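Local coordinates for transcriptional regulator (LacI family) (Clostridium acetobutylicum ATCC 824, PDB 3G85), which probably acts as a DNA-binding transcription factor of the LacI family, with a periplasmic-binding-protein-like domain of the kind that senses small effector molecules, at residues F69-I74 and T91-L96; N144-F149 and A191-S196. All coordinates share one frame; numbering follows the deposited sequence.

Interaction 1: F69-I74 and T91-L96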
loop_
_atom_site.group_PDB
_atom_site.type_symbol
_atom_site.label_atom_id
_atom_site.label_comp_id
_atom_site.label_asym_id
_atom_site.label_seq_id
_atom_site.Cartn_x
_atom_site.Cartn_y
_atom_site.Cartn_z
ATOM N N PHE A 69 -0.993 -8.520 24.491
ATOM C CA PHE A 69 0.174 -9.110 23.866
ATOM C C PHE A 69 1.419 -8.348 24.338
ATOM O O PHE A 69 1.298 -7.348 25.020
ATOM C CB PHE A 69 0.021 -9.003 22.363
ATOM C CG PHE A 69 -0.962 -9.974 21.797
ATOM C CD1 PHE A 69 -0.636 -11.318 21.686
ATOM C CD2 PHE A 69 -2.218 -9.549 21.385
ATOM C CE1 PHE A 69 -1.533 -12.235 21.136
ATOM C CE2 PHE A 69 -3.148 -10.472 20.831
ATOM C CZ PHE A 69 -2.804 -11.800 20.719
ATOM N N ASP A 70 2.597 -8.821 23.979
ATOM C CA ASP A 70 3.834 -8.119 24.332
ATOM C C ASP A 70 4.082 -6.884 23.464
ATOM O O ASP A 70 4.805 -5.971 23.877
ATOM C CB ASP A 70 5.013 -9.061 24.266
ATOM C CG ASP A 70 4.887 -10.181 25.278
ATOM O OD1 ASP A 70 5.125 -9.908 26.479
ATOM O OD2 ASP A 70 4.495 -11.299 24.878
ATOM N N ALA A 71 3.492 -6.882 22.262
ATOM C CA ALA A 71 3.586 -5.762 21.327
ATOM C C ALA A 71 2.544 -5.966 20.237
ATOM O O ALA A 71 2.045 -7.089 20.029
ATOM C CB ALA A 71 4.985 -5.704 20.710
ATOM N N ALA A 72 2.207 -4.891 19.532
ATOM C CA ALA A 72 1.267 -5.012 18.416
ATOM C C ALA A 72 1.722 -4.150 17.267
ATOM O O ALA A 72 2.321 -3.095 17.483
ATOM C CB ALA A 72 -0.122 -4.591 18.841
ATOM N N ILE A 73 1.382 -4.582 16.058
ATOM C CA ILE A 73 1.586 -3.794 14.843
ATOM C C ILE A 73 0.189 -3.669 14.255
ATOM O O ILE A 73 -0.496 -4.699 14.098
ATOM C CB ILE A 73 2.433 -4.569 13.804
ATOM C CG1 ILE A 73 3.810 -4.961 14.377
ATOM C CG2 ILE A 73 2.591 -3.725 12.556
ATOM C CD1 ILE A 73 4.508 -6.120 13.638
ATOM N N ILE A 74 -0.234 -2.450 13.914
ATOM C CA ILE A 74 -1.553 -2.266 13.300
ATOM C C ILE A 74 -1.365 -2.016 11.837
ATOM O O ILE A 74 -0.789 -0.994 11.473
ATOM C CB ILE A 74 -2.305 -1.069 13.857
ATOM C CG1 ILE A 74 -2.141 -0.934 15.375
ATOM C CG2 ILE A 74 -3.774 -1.143 13.371
ATOM C CD1 ILE A 74 -2.486 -2.157 16.231
ATOM N N THR A 91 -0.476 -0.407 27.536
ATOM C CA THR A 91 0.528 -1.132 28.328
ATOM C C THR A 91 1.551 -1.937 27.496
ATOM O O THR A 91 2.329 -2.738 28.060
ATOM C CB THR A 91 -0.171 -2.098 29.344
ATOM O OG1 THR A 91 -0.831 -3.173 28.638
ATOM C CG2 THR A 91 -1.199 -1.335 30.240
ATOM N N LEU A 92 1.545 -1.725 26.176
ATOM C CA LEU A 92 2.384 -2.487 25.251
ATOM C C LEU A 92 2.833 -1.579 24.089
ATOM O O LEU A 92 2.106 -0.657 23.694
ATOM C CB LEU A 92 1.643 -3.729 24.717
ATOM C CG LEU A 92 0.677 -3.557 23.540
ATOM C CD1 LEU A 92 0.264 -4.899 22.936
ATOM C CD2 LEU A 92 -0.559 -2.745 23.927
ATOM N N PRO A 93 4.025 -1.826 23.547
ATOM C CA PRO A 93 4.461 -1.038 22.395
ATOM C C PRO A 93 3.565 -1.336 21.191
ATOM O O PRO A 93 3.259 -2.519 20.931
ATOM C CB PRO A 93 5.852 -1.578 22.101
ATOM C CG PRO A 93 6.267 -2.302 23.356
ATOM C CD PRO A 93 5.021 -2.829 23.943
ATOM N N ILE A 94 3.179 -0.280 20.476
ATOM C CA ILE A 94 2.349 -0.384 19.274
ATOM C C ILE A 94 3.033 0.316 18.111
ATOM O O ILE A 94 3.410 1.480 18.211
ATOM C CB ILE A 94 0.945 0.257 19.457
ATOM C CG1 ILE A 94 0.167 -0.438 20.600
ATOM C CG2 ILE A 94 0.172 0.244 18.117
ATOM C CD1 ILE A 94 -1.289 -0.033 20.763
ATOM N N ILE A 95 3.188 -0.405 17.009
ATOM C CA ILE A 95 3.739 0.166 15.779
ATOM C C ILE A 95 2.597 0.387 14.775
ATOM O O ILE A 95 1.852 -0.546 14.464
ATOM C CB ILE A 95 4.759 -0.778 15.174
ATOM C CG1 ILE A 95 5.790 -1.144 16.240
ATOM C CG2 ILE A 95 5.487 -0.127 13.986
ATOM C CD1 ILE A 95 6.791 -2.024 15.736
ATOM N N LEU A 96 2.470 1.601 14.269
ATOM C CA LEU A 96 1.519 1.884 13.218
ATOM C C LEU A 96 2.200 1.653 11.879
ATOM O O LEU A 96 3.322 2.102 11.668
ATOM C CB LEU A 96 1.036 3.331 13.297
ATOM C CG LEU A 96 0.392 3.693 14.641
ATOM C CD1 LEU A 96 -0.133 5.173 14.563
ATOM C CD2 LEU A 96 -0.723 2.716 14.939
#
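Three backbone hydrogen bonds stitch Ala72 and Ile74 to Pro93 and Ile95, and their pattern is that of neighbouring parallel strands. Ala72 N donates to Pro93 O at 2.9 Å, Ile95 N returns a bond to Ala72 O, and Ile74 N reaches Ile95 O with an N-H...O angle of 163°. Ala72 thus uses both its N-H and its carbonyl on this one neighbour, whereas Ile73 turns its backbone bonds to Ala15 and Tyr17 of strand 13-19. CA-H...O contacts reinforce the pairing: Ile94 CA lies 3.2 Å from Ala72 O, so that carbonyl also receives a C-H beside its amide bond. The strands pair within a beta-alpha-beta crossover, strand 71-74, helix 79-87 and strand 94-97, a repeating unit of the Rossmann-like sheet.

Side chains alternate across this sheet. On the face carrying Ala72, Ile94 and Leu96, Ile74 supplies the reach: CG1 is set beside its own backbone N (chi1 -40°) and sits 3.8 Å from Ile94 CG2 while also lying 3.9 Å from Leu96 CD2. Ile74 and Leu96 run alongside each other, pointing the same way, while Ile94 meets Ile74 at a slant. On the other face Ile73 and Ile95 are more loosely matched and turn to helix 245-260, meeting Cys252 and Val256. Before the strands begin, Leu92 has CG between its backbone N and carbonyl carbon (chi1 82°), which brings CD1 to 3.4 Å from Phe69 O and 4.1 Å from Ala72 CB. Pro93 CD rests 3.2 Å from Asp70 O. Proline has no N-H to offer, yet its carbonyl still opens the bonding series. The chemistry is therefore divided: main-chain polarity is spent between strands, leaving aliphatic branches to pack on both faces of the sheet at this buried contact.

Interaction 2: N144-F149 and A191-S196; sequences NRNKGF and ALFCNS
Phe149 lays its ring over one face of Phe193 in an offset stack, the centroids 4.4 Å apart and the planes only 9° from parallel. This is helix-on-sheet packing in an alpha/beta domain of the periplasmic-binding-protein type: residues 144-149 of helix 140-155 run nearly antiparallel to strand 191-194, at 163°, and the two rings bridge the gap between them. Both side chains extend with CG anti to the backbone N, and because they come from opposing elements they slide past one another in opposite directions. Each ring consequently meets the other's methylene as well as its aromatic carbons. Phe193 CB stands over the Phe149 face, 3.6 Å from its centroid, and Phe149 CB lies over the other ring, 4.2 Å from the centroid of Phe193, giving a reciprocal pair of CH-pi contacts. Ala118 of helix 111-124 touches both phenylalanine side chains, and Leu134 and Ile223 of the adjoining strands pack on Phe193, extending the apolar layer.

Polar groups take over at the strand's C-terminal end. Asn146 OD1 approaches the edge of the Phe193 ring in its plane, 3.8 Å from CE2. The Asn146 and Asn195 amides, tilted by 30°, are too far apart for a direct bond. Asn195 OD1 is engaged by Thr135 N, and nearby Arg145 hydrogen-bonds Asn111 and a bound glycerol, probably a crystallisation additive. One water spans the two asparagines: it donates to Asn146 OD1 at 2.7 Å and accepts from Asn195 ND2 at 2.9 Å.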
loop_
_atom_site.group_PDB
_atom_site.type_symbol
_atom_site.label_atom_id
_atom_site.label_comp_id
_atom_site.label_asym_id
_atom_site.label_seq_id
_atom_site.Cartn_x
_atom_site.Cartn_y
_atom_site.Cartn_z
ATOM N N ASN A 144 -2.361 10.417 -0.453
ATOM C CA ASN A 144 -1.074 11.017 -0.790
ATOM C C ASN A 144 -0.415 10.426 -2.000
ATOM O O ASN A 144 0.239 11.148 -2.728
ATOM C CB ASN A 144 -0.133 11.012 0.416
ATOM C CG ASN A 144 -0.571 11.994 1.454
ATOM O OD1 ASN A 144 -1.315 12.926 1.149
ATOM N ND2 ASN A 144 -0.160 11.777 2.702
ATOM N N ARG A 145 -0.560 9.110 -2.228
ATOM C CA ARG A 145 0.000 8.523 -3.454
ATOM C C ARG A 145 -0.679 9.134 -4.679
ATOM O O ARG A 145 -0.032 9.442 -5.703
ATOM C CB ARG A 145 -0.128 6.975 -3.469
ATOM C CG ARG A 145 0.881 6.299 -2.565
ATOM C CD ARG A 145 0.960 4.771 -2.726
ATOM N NE ARG A 145 -0.215 3.973 -2.366
ATOM C CZ ARG A 145 -0.497 3.478 -1.154
ATOM N NH1 ARG A 145 0.272 3.726 -0.111
ATOM N NH2 ARG A 145 -1.578 2.728 -0.990
ATOM N N ASN A 146 -1.993 9.302 -4.581
ATOM C CA ASN A 146 -2.734 9.900 -5.696
ATOM C C ASN A 146 -2.335 11.349 -5.940
ATOM O O ASN A 146 -2.113 11.750 -7.095
ATOM C CB ASN A 146 -4.230 9.821 -5.451
ATOM C CG ASN A 146 -4.730 8.393 -5.399
ATOM O OD1 ASN A 146 -4.098 7.482 -5.920
ATOM N ND2 ASN A 146 -5.883 8.195 -4.752
ATOM N N LYS A 147 -2.247 12.100 -4.850
ATOM C CA LYS A 147 -1.852 13.509 -4.877
ATOM C C LYS A 147 -0.464 13.645 -5.472
ATOM O O LYS A 147 -0.231 14.521 -6.311
ATOM C CB LYS A 147 -1.868 14.125 -3.475
ATOM C CG LYS A 147 -3.245 14.162 -2.789
ATOM C CD LYS A 147 -3.151 14.954 -1.476
ATOM C CE LYS A 147 -4.530 15.236 -0.896
ATOM N NZ LYS A 147 -4.400 15.087 0.588
ATOM N N GLY A 148 0.450 12.753 -5.075
ATOM C CA GLY A 148 1.797 12.743 -5.649
ATOM C C GLY A 148 1.774 12.592 -7.172
ATOM O O GLY A 148 2.517 13.292 -7.881
ATOM N N PHE A 149 0.937 11.691 -7.676
ATOM C CA PHE A 149 0.811 11.489 -9.116
ATOM C C PHE A 149 0.184 12.716 -9.811
ATOM O O PHE A 149 0.735 13.236 -10.776
ATOM C CB PHE A 149 -0.021 10.230 -9.459
ATOM C CG PHE A 149 -0.122 9.969 -10.937
ATOM C CD1 PHE A 149 0.964 9.449 -11.621
ATOM C CD2 PHE A 149 -1.298 10.276 -11.657
ATOM C CE1 PHE A 149 0.908 9.192 -12.988
ATOM C CE2 PHE A 149 -1.368 10.059 -13.054
ATOM C CZ PHE A 149 -0.267 9.535 -13.729
ATOM N N ALA A 191 -1.294 7.300 -21.319
ATOM C CA ALA A 191 -0.665 6.922 -20.059
ATOM C C ALA A 191 -1.769 6.591 -19.082
ATOM O O ALA A 191 -2.824 7.251 -19.064
ATOM C CB ALA A 191 0.187 8.056 -19.525
ATOM N N LEU A 192 -1.542 5.557 -18.271
ATOM C CA LEU A 192 -2.523 5.150 -17.288
ATOM C C LEU A 192 -1.851 4.816 -15.962
ATOM O O LEU A 192 -0.971 3.979 -15.916
ATOM C CB LEU A 192 -3.320 3.932 -17.810
ATOM C CG LEU A 192 -4.326 3.338 -16.803
ATOM C CD1 LEU A 192 -5.497 4.297 -16.526
ATOM C CD2 LEU A 192 -4.838 1.992 -17.310
ATOM N N PHE A 193 -2.281 5.490 -14.904
ATOM C CA PHE A 193 -1.884 5.172 -13.543
ATOM C C PHE A 193 -2.964 4.325 -12.856
ATOM O O PHE A 193 -4.136 4.707 -12.826
ATOM C CB PHE A 193 -1.671 6.474 -12.779
ATOM C CG PHE A 193 -1.368 6.301 -11.313
ATOM C CD1 PHE A 193 -0.141 5.746 -10.900
ATOM C CD2 PHE A 193 -2.270 6.750 -10.363
ATOM C CE1 PHE A 193 0.171 5.644 -9.550
ATOM C CE2 PHE A 193 -1.964 6.640 -8.968
ATOM C CZ PHE A 193 -0.744 6.075 -8.586
ATOM N N CYS A 194 -2.574 3.185 -12.294
ATOM C CA CYS A 194 -3.523 2.392 -11.483
ATOM C C CYS A 194 -3.020 2.378 -10.056
ATOM O O CYS A 194 -1.856 2.075 -9.829
ATOM C CB CYS A 194 -3.629 0.954 -11.987
ATOM S SG CYS A 194 -4.221 0.791 -13.698
ATOM N N ASN A 195 -3.867 2.700 -9.100
ATOM C CA ASN A 195 -3.356 2.788 -7.726
ATOM C C ASN A 195 -3.371 1.429 -7.013
ATOM O O ASN A 195 -3.179 1.361 -5.792
ATOM C CB ASN A 195 -4.027 3.929 -6.907
ATOM C CG ASN A 195 -5.453 3.608 -6.458
ATOM O OD1 ASN A 195 -6.084 2.686 -6.954
ATOM N ND2 ASN A 195 -5.968 4.388 -5.493
ATOM N N SER A 196 -3.606 0.356 -7.771
ATOM C CA SER A 196 -3.306 -0.995 -7.253
ATOM C C SER A 196 -2.893 -1.892 -8.415
ATOM O O SER A 196 -3.334 -1.701 -9.573
ATOM C CB SER A 196 -4.483 -1.594 -6.452
ATOM O OG SER A 196 -5.320 -2.404 -7.249
HETATM O O HOH W 1 -3.757 5.616 -4.034
#

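In the fold
The two contacts illustrate how one architecture can be held together in different ways. Interaction 1 closes first along the chain, and interaction 2 opens only afterwards; their centres are 31 Å apart, their nearest atoms about 12 Å, and they lie on opposite sides of the chain's centre. Each belongs to a separate sheet: strands 71-74 and 94-97 are neighbours inside the parallel one, whereas strand 191-194 sits in the mixed one, flanked by strands 131-134 and 219-224. Interaction 1 is strand pairing within a sheet, interaction 2 the seating of a helix on one. Together they sample both lobes of the bilobed LacI-type regulatory core, whose effector site in relatives lies between the lobes.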